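Aminopeptidase (Aneurinibacillus sp. AM-1, PDB 5IB9) is a zinc-dependent enzyme that probably removes amino acids from the amino end of peptides, captured here with an inhibitor beside a pair of zinc ions. Local coordinates at residues T13-M18 and I380-L385; L249-V254 and N387-V392; Y19-F24 and V41-Q46. All blocks are in the same frame, centred on the assembly; numbering follows the deposited sequence.

Contact 1 of 3, residues T13-M18 and I380-L385; sequences TDAENM and ISKEKL. With ZN (zinc ion), chain E; ZN (zinc ion), chain F.
The carboxylate of Glu16 is met by the ammonium group of Lys382, which comes to OE1 from the side where CG lies. Lys382 NZ is 3.1 Å from Glu16 OE1 and 3.5 Å from Glu16 CG. The pair is a salt bridge, but its hydrogen bond is weak. The carboxylate of Asp14 receives Asn17 N from above its plane, on OD1. The same oxygen takes a weak bond from Glu16 N; Asp14 stands at the N-cap of helix 15-25 and caps it with both. Ser381 OG does this for helix 382-400 by accepting from Lys384 N.

The Glu16 chain starts away from the other helix and bends at chi2 (76°) to bring OE1 across. Lys382 bends at chi3 (79°), and the two chains cross at about a right angle. A methionine in place of Lys382 would probably leave Glu16 OE1 without its positive mate.

Beneath the ion pair the contact is apolar. Ala15 CB rests 4.0 Å from Lys382 CB. Deeper in, Met18 CB meets Leu385 CD1 at 3.9 Å. The methyl CE of Met18 lies 3.7 Å from Leu385 O.

Thr13 holds one zinc ion with two atoms, O at 2.1 Å and OG1 at 2.2 Å. Three waters and Asp386 complete that site. Glu383 OE1 binds a second zinc on the outer side of helix 382-400. The chemistry implies a salt bridge with a weak hydrogen bond on the more exposed side, apolar contacts deeper in, and a zinc ion fastening the lead-in to helix 15-25 onto helix 382-400.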
loop_
_atom_site.group_PDB
_atom_site.type_symbol
_atom_site.label_atom_id
_atom_site.label_comp_id
_atom_site.label_asym_id
_atom_site.label_seq_id
_atom_site.Cartn_x
_atom_site.Cartn_y
_atom_site.Cartn_z
ATOM N N THR A 13 20.322 -31.280 5.248
ATOM C CA THR A 13 20.670 -29.987 4.672
ATOM C C THR A 13 21.882 -30.014 3.734
ATOM O O THR A 13 23.042 -30.296 4.107
ATOM C CB THR A 13 21.028 -29.059 5.869
ATOM O OG1 THR A 13 21.927 -29.799 6.772
ATOM C CG2 THR A 13 19.759 -28.598 6.698
ATOM N N ASP A 14 21.601 -29.807 2.455
ATOM C CA ASP A 14 22.587 -30.065 1.431
ATOM C C ASP A 14 23.226 -28.778 1.081
ATOM O O ASP A 14 22.577 -27.866 0.462
ATOM C CB ASP A 14 21.868 -30.742 0.287
ATOM C CG ASP A 14 22.797 -31.153 -0.867
ATOM O OD1 ASP A 14 23.755 -30.448 -1.179
ATOM O OD2 ASP A 14 22.387 -32.228 -1.401
ATOM N N ALA A 15 24.491 -28.643 1.430
ATOM C CA ALA A 15 25.169 -27.412 1.195
ATOM C C ALA A 15 25.552 -27.212 -0.291
ATOM O O ALA A 15 25.793 -26.056 -0.689
ATOM C CB ALA A 15 26.430 -27.308 2.098
ATOM N N GLU A 16 25.674 -28.307 -1.060
ATOM C CA GLU A 16 25.881 -28.145 -2.505
ATOM C C GLU A 16 24.642 -27.500 -3.192
ATOM O O GLU A 16 24.861 -26.651 -4.045
ATOM C CB GLU A 16 26.250 -29.493 -3.099
ATOM C CG GLU A 16 27.684 -29.920 -2.676
ATOM C CD GLU A 16 27.827 -30.438 -1.187
ATOM O OE1 GLU A 16 28.888 -30.161 -0.542
ATOM O OE2 GLU A 16 26.933 -31.166 -0.653
ATOM N N ASN A 17 23.456 -27.887 -2.783
ATOM C CA ASN A 17 22.204 -27.284 -3.321
ATOM C C ASN A 17 22.327 -25.771 -3.056
ATOM O O ASN A 17 22.020 -24.921 -3.911
ATOM C CB ASN A 17 20.990 -27.854 -2.666
ATOM C CG ASN A 17 20.680 -29.256 -3.066
ATOM O OD1 ASN A 17 21.255 -29.796 -4.058
ATOM N ND2 ASN A 17 19.672 -29.834 -2.395
ATOM N N MET A 18 22.681 -25.431 -1.795
ATOM C CA MET A 18 22.668 -24.010 -1.465
ATOM C C MET A 18 23.681 -23.208 -2.187
ATOM O O MET A 18 23.465 -22.115 -2.658
ATOM C CB MET A 18 22.836 -23.801 0.069
ATOM C CG MET A 18 21.605 -24.378 0.752
ATOM S SD MET A 18 21.584 -24.108 2.593
ATOM C CE MET A 18 22.793 -25.285 3.144
ATOM N N ILE A 380 31.594 -17.080 -0.337
ATOM C CA ILE A 380 30.651 -17.927 0.352
ATOM C C ILE A 380 31.278 -19.187 1.001
ATOM O O ILE A 380 32.130 -19.914 0.403
ATOM C CB ILE A 380 29.503 -18.330 -0.617
ATOM C CG1 ILE A 380 28.824 -17.029 -1.124
ATOM C CG2 ILE A 380 28.590 -19.397 0.087
ATOM C CD1 ILE A 380 27.952 -16.307 -0.009
ATOM N N SER A 381 30.855 -19.426 2.258
ATOM C CA SER A 381 31.215 -20.597 2.999
ATOM C C SER A 381 30.046 -21.604 3.046
ATOM O O SER A 381 28.987 -21.333 3.677
ATOM C CB SER A 381 31.572 -20.172 4.445
ATOM O OG SER A 381 31.625 -21.400 5.186
ATOM N N LYS A 382 30.225 -22.793 2.453
ATOM C CA LYS A 382 29.257 -23.855 2.551
ATOM C C LYS A 382 29.009 -24.277 4.002
ATOM O O LYS A 382 27.891 -24.623 4.404
ATOM C CB LYS A 382 29.678 -25.037 1.734
ATOM C CG LYS A 382 29.670 -24.714 0.229
ATOM C CD LYS A 382 30.487 -25.787 -0.489
ATOM C CE LYS A 382 29.693 -27.046 -0.663
ATOM N NZ LYS A 382 30.368 -27.832 -1.864
ATOM N N GLU A 383 30.111 -24.274 4.808
ATOM C CA GLU A 383 29.910 -24.700 6.175
ATOM C C GLU A 383 28.974 -23.768 6.958
ATOM O O GLU A 383 28.167 -24.262 7.774
ATOM C CB GLU A 383 31.292 -24.757 6.848
ATOM C CG GLU A 383 31.362 -25.250 8.294
ATOM C CD GLU A 383 32.795 -25.225 8.803
ATOM O OE1 GLU A 383 33.458 -26.162 8.307
ATOM O OE2 GLU A 383 33.170 -24.312 9.503
ATOM N N LYS A 384 29.121 -22.475 6.722
ATOM C CA LYS A 384 28.263 -21.445 7.370
ATOM C C LYS A 384 26.846 -21.675 6.872
ATOM O O LYS A 384 25.905 -21.631 7.677
ATOM C CB LYS A 384 28.730 -20.028 7.149
ATOM C CG LYS A 384 30.061 -19.796 7.909
ATOM C CD LYS A 384 30.418 -18.344 7.794
ATOM C CE LYS A 384 30.154 -17.548 9.000
ATOM N NZ LYS A 384 31.125 -16.449 9.083
ATOM N N LEU A 385 26.630 -21.785 5.563
ATOM C CA LEU A 385 25.286 -21.968 5.050
ATOM C C LEU A 385 24.669 -23.202 5.680
ATOM O O LEU A 385 23.493 -23.188 6.107
ATOM C CB LEU A 385 25.318 -22.237 3.519
ATOM C CG LEU A 385 25.692 -21.043 2.671
ATOM C CD1 LEU A 385 25.886 -21.586 1.238
ATOM C CD2 LEU A 385 24.676 -19.899 2.650
HETATM ZN ZN ZN E . 23.834 -30.532 6.062
HETATM ZN ZN ZN F . 35.357 -25.928 8.723
HETATM O O HOH W 1 24.325 -30.999 8.063
HETATM O O HOH W 2 25.643 -31.165 5.290
HETATM O O HOH W 3 23.196 -32.661 5.849
HETATM O O HOH W 4 36.072 -27.414 7.936
#

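Contact 2 of 3, residues L249-V254 and N387-V392; sequences LELARV and NVADIV. With ZN (zinc ion), chain D.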
loop_
_atom_site.group_PDB
_atom_site.type_symbol
_atom_site.label_atom_id
_atom_site.label_comp_id
_atom_site.label_asym_id
_atom_site.label_seq_id
_atom_site.Cartn_x
_atom_site.Cartn_y
_atom_site.Cartn_z
ATOM N N LEU A 249 15.131 -21.958 0.296
ATOM C CA LEU A 249 14.806 -23.052 -0.654
ATOM C C LEU A 249 15.193 -24.379 -0.046
ATOM O O LEU A 249 14.417 -25.292 -0.106
ATOM C CB LEU A 249 15.529 -22.784 -1.987
ATOM C CG LEU A 249 14.970 -21.713 -2.862
ATOM C CD1 LEU A 249 15.884 -21.563 -4.079
ATOM C CD2 LEU A 249 13.546 -22.139 -3.340
ATOM N N GLU A 250 16.407 -24.421 0.526
ATOM C CA GLU A 250 16.889 -25.701 1.015
ATOM C C GLU A 250 16.002 -26.191 2.172
ATOM O O GLU A 250 15.697 -27.392 2.317
ATOM C CB GLU A 250 18.365 -25.650 1.304
ATOM C CG GLU A 250 18.916 -27.040 1.817
ATOM C CD GLU A 250 18.785 -28.251 0.887
ATOM O OE1 GLU A 250 18.405 -28.177 -0.305
ATOM O OE2 GLU A 250 19.044 -29.348 1.456
ATOM N N LEU A 251 15.612 -25.298 3.092
ATOM C CA LEU A 251 14.782 -25.730 4.172
ATOM C C LEU A 251 13.403 -26.120 3.623
ATOM O O LEU A 251 12.746 -27.064 4.164
ATOM C CB LEU A 251 14.601 -24.659 5.308
ATOM C CG LEU A 251 15.966 -24.485 6.023
ATOM C CD1 LEU A 251 15.769 -23.376 7.020
ATOM C CD2 LEU A 251 16.444 -25.749 6.726
ATOM N N ALA A 252 12.909 -25.420 2.566
ATOM C CA ALA A 252 11.618 -25.917 2.009
ATOM C C ALA A 252 11.814 -27.351 1.438
ATOM O O ALA A 252 10.925 -28.119 1.619
ATOM C CB ALA A 252 11.193 -25.013 0.870
ATOM N N ARG A 253 12.943 -27.676 0.807
ATOM C CA ARG A 253 13.144 -29.024 0.287
ATOM C C ARG A 253 13.219 -29.967 1.438
ATOM O O ARG A 253 12.564 -31.040 1.454
ATOM C CB ARG A 253 14.423 -29.015 -0.457
ATOM C CG ARG A 253 14.644 -30.393 -1.200
ATOM C CD ARG A 253 16.033 -30.482 -1.846
ATOM N NE ARG A 253 16.987 -30.715 -0.774
ATOM C CZ ARG A 253 17.163 -31.851 -0.119
ATOM N NH1 ARG A 253 16.498 -32.942 -0.541
ATOM N NH2 ARG A 253 18.018 -31.880 0.945
ATOM N N VAL A 254 13.974 -29.605 2.470
ATOM C CA VAL A 254 14.060 -30.516 3.661
ATOM C C VAL A 254 12.700 -30.790 4.258
ATOM O O VAL A 254 12.372 -31.963 4.554
ATOM C CB VAL A 254 15.018 -29.904 4.731
ATOM C CG1 VAL A 254 14.887 -30.675 6.092
ATOM C CG2 VAL A 254 16.446 -30.030 4.205
ATOM N N ASN A 387 25.366 -24.555 8.580
ATOM C CA ASN A 387 25.109 -24.398 9.984
ATOM C C ASN A 387 23.848 -23.565 10.176
ATOM O O ASN A 387 23.072 -23.879 11.076
ATOM C CB ASN A 387 26.301 -23.634 10.563
ATOM C CG ASN A 387 26.122 -23.370 12.086
ATOM O OD1 ASN A 387 25.959 -24.336 12.865
ATOM N ND2 ASN A 387 26.057 -22.168 12.451
ATOM N N VAL A 388 23.661 -22.528 9.345
ATOM C CA VAL A 388 22.432 -21.710 9.494
ATOM C C VAL A 388 21.222 -22.543 9.143
ATOM O O VAL A 388 20.155 -22.513 9.810
ATOM C CB VAL A 388 22.521 -20.429 8.688
ATOM C CG1 VAL A 388 21.133 -19.645 8.689
ATOM C CG2 VAL A 388 23.624 -19.612 9.273
ATOM N N ALA A 389 21.307 -23.311 8.060
ATOM C CA ALA A 389 20.197 -24.159 7.739
ATOM C C ALA A 389 19.943 -25.175 8.861
ATOM O O ALA A 389 18.754 -25.420 9.187
ATOM C CB ALA A 389 20.552 -24.904 6.390
ATOM N N ASP A 390 21.003 -25.766 9.477
ATOM C CA ASP A 390 20.693 -26.718 10.574
ATOM C C ASP A 390 20.015 -26.022 11.724
ATOM O O ASP A 390 19.104 -26.546 12.322
ATOM C CB ASP A 390 22.056 -27.322 11.031
ATOM C CG ASP A 390 22.636 -28.240 10.062
ATOM O OD1 ASP A 390 21.964 -28.762 9.192
ATOM O OD2 ASP A 390 23.861 -28.437 10.199
ATOM N N ILE A 391 20.502 -24.834 12.148
ATOM C CA ILE A 391 19.952 -24.143 13.320
ATOM C C ILE A 391 18.487 -23.634 13.042
ATOM O O ILE A 391 17.552 -23.857 13.853
ATOM C CB ILE A 391 20.853 -23.055 13.764
ATOM C CG1 ILE A 391 22.136 -23.607 14.448
ATOM C CG2 ILE A 391 20.169 -22.090 14.743
ATOM C CD1 ILE A 391 23.307 -22.609 14.569
ATOM N N VAL A 392 18.313 -22.931 11.912
ATOM C CA VAL A 392 17.000 -22.353 11.595
ATOM C C VAL A 392 16.038 -23.543 11.330
ATOM O O VAL A 392 14.910 -23.503 11.755
ATOM C CB VAL A 392 17.111 -21.325 10.486
ATOM C CG1 VAL A 392 15.684 -20.897 9.992
ATOM C CG2 VAL A 392 17.798 -20.116 11.014
HETATM ZN ZN ZN D . 24.954 -29.629 9.106
HETATM O O HOH W 1 24.325 -30.999 8.063
HETATM O O HOH W 5 26.755 -30.138 10.054
HETATM O O HOH W 6 26.021 -30.722 10.958
#
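Glu250 OE1 is gripped by two donors, Arg253 NE and Asn17 ND2 of helix 15-25. Arg253 NE lies 2.9 Å from Glu250 OE1. The second oxygen, OE2, takes Arg253 NH2 at 2.8 Å and also the backbone N of Asp14. Both arginine bonds are nearly straight, at 165°. They lie in the guanidinium plane and reach the syn sides of the carboxylate, somewhat out of its plane. The guanidinium thus sits side-on to the carboxylate. Four donors hold this buried group and fix its rotation. A bend at chi2 (61°) turns the glutamate forward along its own helix, toward Arg253 one turn on.

Across the contact there is no hydrogen bond. Leu251 carries it, with one methyl for each partner. CD2 presses on the backbone of helix 382-400, 3.4 Å from Ala389 O, and is 4.2 Å from Ala389 CB. CD1 meets Val392 CG1 at 3.9 Å, the two side chains crossing at about a right angle. Both helices belong to the M28 peptidase domain, an alpha/beta fold whose helices flank a central sheet. Val392 also packs on Phe298 and Leu300 of strand 294-300, so it links Leu251 to that sheet.

Asp390 starts away from helix 238-256, and its carboxylate serves a zinc ion. Its OD2 binds the metal at 1.9 Å, and Asp386 supplies another ligand. OD1 is hydrogen-bonded to Thr13 OG1, and a weak bond from water 1 also reaches it. Water 1 bridges this zinc to the one held by Thr13.

Contact 3 of 3, residues Y19-F24 and V41-Q46; sequences YNTIQF and VRYIEQ
The rings of Phe24 and Tyr43 form an offset stack, with centroids 4.0 Å apart and planes only 7° from parallel. Phe24 CD2 sits 3.3 Å from Tyr43 CD1 and lies over the centre of the tyrosine ring. Tyr43 CD1 in turn lies over one face of the phenylalanine ring, offset toward its rim. CG is anti to the backbone N in both (chi1 178°), which sends each ring across the gap between the helices to overlap the other face to face. Phe24 CB adds an off-centre CH-pi contact to the Tyr43 ring, 4.3 Å from its centroid. Thr21 CG2 lies at the edge of the Tyr43 ring.

Helix 15-25 and helix 35-50 form an antiparallel helical hairpin. Their axes here are 11.8 Å apart, at 158°. Helix 238-256 packs against both helices: its Ala246 meets Thr21 and its Val245 meets Ile44.

The polar contacts are at the tyrosine hydroxyl. Tyr43 OH is 2.7 Å from water 7. That water also approaches Thr21 OG1, but so closely that its placement is doubtful.

Charged groups stay within the second helix. Arg42 NE and NH2 both grip Glu45 OE1, NH2 at 2.8 Å, while Glu45 OE2 pairs with Lys49.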
loop_
_atom_site.group_PDB
_atom_site.type_symbol
_atom_site.label_atom_id
_atom_site.label_comp_id
_atom_site.label_asym_id
_atom_site.label_seq_id
_atom_site.Cartn_x
_atom_site.Cartn_y
_atom_site.Cartn_z
ATOM N N TYR A 19 24.902 -23.768 -2.306
ATOM C CA TYR A 19 25.911 -23.084 -3.076
ATOM C C TYR A 19 25.464 -22.939 -4.581
ATOM O O TYR A 19 25.649 -21.890 -5.143
ATOM C CB TYR A 19 27.223 -23.966 -3.043
ATOM C CG TYR A 19 28.427 -23.364 -3.696
ATOM C CD1 TYR A 19 29.272 -22.439 -3.062
ATOM C CD2 TYR A 19 28.673 -23.714 -5.042
ATOM C CE1 TYR A 19 30.442 -21.897 -3.757
ATOM C CE2 TYR A 19 29.777 -23.167 -5.735
ATOM C CZ TYR A 19 30.615 -22.266 -5.093
ATOM O OH TYR A 19 31.693 -21.751 -5.843
ATOM N N ASN A 20 24.861 -23.994 -5.087
ATOM C CA ASN A 20 24.381 -23.931 -6.535
ATOM C C ASN A 20 23.301 -22.836 -6.691
ATOM O O ASN A 20 23.274 -22.139 -7.718
ATOM C CB ASN A 20 23.875 -25.298 -6.945
ATOM C CG ASN A 20 25.057 -26.288 -7.165
ATOM O OD1 ASN A 20 26.205 -25.883 -7.177
ATOM N ND2 ASN A 20 24.722 -27.576 -7.226
ATOM N N THR A 21 22.409 -22.737 -5.699
ATOM C CA THR A 21 21.500 -21.609 -5.817
ATOM C C THR A 21 22.157 -20.253 -5.847
ATOM O O THR A 21 21.829 -19.367 -6.661
ATOM C CB THR A 21 20.524 -21.677 -4.552
ATOM O OG1 THR A 21 19.693 -22.819 -4.615
ATOM C CG2 THR A 21 19.666 -20.355 -4.457
ATOM N N ILE A 22 23.158 -20.043 -4.979
ATOM C CA ILE A 22 23.879 -18.732 -4.967
ATOM C C ILE A 22 24.620 -18.516 -6.313
ATOM O O ILE A 22 24.671 -17.386 -6.801
ATOM C CB ILE A 22 24.867 -18.568 -3.730
ATOM C CG1 ILE A 22 23.987 -18.754 -2.456
ATOM C CG2 ILE A 22 25.595 -17.304 -3.768
ATOM C CD1 ILE A 22 24.840 -19.005 -1.119
ATOM N N GLN A 23 25.232 -19.588 -6.797
ATOM C CA GLN A 23 25.997 -19.493 -8.052
ATOM C C GLN A 23 25.029 -19.040 -9.157
ATOM O O GLN A 23 25.388 -18.101 -9.897
ATOM C CB GLN A 23 26.487 -20.882 -8.398
ATOM C CG GLN A 23 27.401 -20.877 -9.650
ATOM C CD GLN A 23 28.041 -22.268 -9.815
ATOM O OE1 GLN A 23 27.393 -23.320 -9.630
ATOM N NE2 GLN A 23 29.322 -22.280 -10.113
ATOM N N PHE A 24 23.840 -19.638 -9.190
ATOM C CA PHE A 24 22.852 -19.228 -10.246
ATOM C C PHE A 24 22.502 -17.745 -10.069
ATOM O O PHE A 24 22.491 -16.936 -11.029
ATOM C CB PHE A 24 21.590 -20.145 -10.274
ATOM C CG PHE A 24 20.609 -19.682 -11.299
ATOM C CD1 PHE A 24 20.797 -20.028 -12.655
ATOM C CD2 PHE A 24 19.614 -18.721 -10.934
ATOM C CE1 PHE A 24 19.954 -19.409 -13.648
ATOM C CE2 PHE A 24 18.761 -18.063 -11.900
ATOM C CZ PHE A 24 18.965 -18.507 -13.280
ATOM N N VAL A 41 12.969 -14.457 -9.608
ATOM C CA VAL A 41 11.586 -14.871 -9.231
ATOM C C VAL A 41 11.210 -16.170 -9.946
ATOM O O VAL A 41 10.718 -17.116 -9.308
ATOM C CB VAL A 41 10.612 -13.721 -9.547
ATOM C CG1 VAL A 41 9.184 -14.264 -9.630
ATOM C CG2 VAL A 41 10.821 -12.635 -8.556
ATOM N N ARG A 42 11.476 -16.243 -11.284
ATOM C CA ARG A 42 11.143 -17.445 -11.978
ATOM C C ARG A 42 11.922 -18.620 -11.493
ATOM O O ARG A 42 11.433 -19.776 -11.422
ATOM C CB ARG A 42 11.390 -17.226 -13.475
ATOM C CG ARG A 42 10.342 -16.331 -14.108
ATOM C CD ARG A 42 9.280 -17.257 -14.651
ATOM N NE ARG A 42 8.231 -17.243 -13.660
ATOM C CZ ARG A 42 7.342 -16.267 -13.555
ATOM N NH1 ARG A 42 7.444 -15.239 -14.380
ATOM N NH2 ARG A 42 6.353 -16.352 -12.627
ATOM N N TYR A 43 13.227 -18.431 -11.228
ATOM C CA TYR A 43 14.086 -19.497 -10.777
ATOM C C TYR A 43 13.609 -20.043 -9.450
ATOM O O TYR A 43 13.548 -21.290 -9.219
ATOM C CB TYR A 43 15.522 -18.967 -10.715
ATOM C CG TYR A 43 16.506 -20.012 -10.194
ATOM C CD1 TYR A 43 17.124 -20.947 -11.035
ATOM C CD2 TYR A 43 16.820 -20.073 -8.792
ATOM C CE1 TYR A 43 18.061 -21.916 -10.533
ATOM C CE2 TYR A 43 17.711 -21.020 -8.275
ATOM C CZ TYR A 43 18.391 -21.874 -9.180
ATOM O OH TYR A 43 19.308 -22.777 -8.679
ATOM N N ILE A 44 13.381 -19.080 -8.505
ATOM C CA ILE A 44 12.880 -19.413 -7.139
ATOM C C ILE A 44 11.570 -20.201 -7.214
ATOM O O ILE A 44 11.473 -21.295 -6.600
ATOM C CB ILE A 44 12.839 -18.175 -6.269
ATOM C CG1 ILE A 44 14.314 -17.740 -6.084
ATOM C CG2 ILE A 44 12.194 -18.526 -4.880
ATOM C CD1 ILE A 44 14.414 -16.284 -5.607
ATOM N N GLU A 45 10.667 -19.689 -8.033
ATOM C CA GLU A 45 9.381 -20.405 -8.189
ATOM C C GLU A 45 9.618 -21.829 -8.686
ATOM O O GLU A 45 9.016 -22.804 -8.119
ATOM C CB GLU A 45 8.592 -19.556 -9.241
ATOM C CG GLU A 45 7.385 -20.428 -9.701
ATOM C CD GLU A 45 6.614 -19.721 -10.824
ATOM O OE1 GLU A 45 7.003 -18.680 -11.304
ATOM O OE2 GLU A 45 5.630 -20.374 -11.180
ATOM N N GLN A 46 10.475 -22.013 -9.685
ATOM C CA GLN A 46 10.781 -23.356 -10.213
ATOM C C GLN A 46 11.349 -24.262 -9.181
ATOM O O GLN A 46 10.981 -25.438 -9.119
ATOM C CB GLN A 46 11.699 -23.263 -11.427
ATOM C CG GLN A 46 12.099 -24.669 -11.976
ATOM C CD GLN A 46 10.902 -25.502 -12.373
ATOM O OE1 GLN A 46 9.828 -24.985 -12.805
ATOM N NE2 GLN A 46 11.088 -26.811 -12.298
HETATM O O HOH W 7 18.729 -24.112 -6.405
#

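Overall arrangement
Contacts 1 and 2 have centres about 10 Å apart and share helix 382-400. Two probable hydrogen bonds join them: Thr13 OG1 lies 2.6 Å from Asp390 OD1, and Asp14 N lies 2.8 Å from Glu250 OE2. Contact 3 shares helix 15-25 with contact 1, and their centres are about 14 Å apart. Leu385 CD1 packs on Ile22 CD1 at 3.6 Å. Leu249 CD1 reaches Thr21 CG2 at 4.0 Å, tying contact 2 to contact 3. The zinc ions of contacts 1 and 2 are not the pair at the inhibitor. The side chain of Leu385 is about 13 Å from that inhibitor. Helix 238-256, used in contact 2, also carries Asp240, which binds both zinc ions of the inhibitor site.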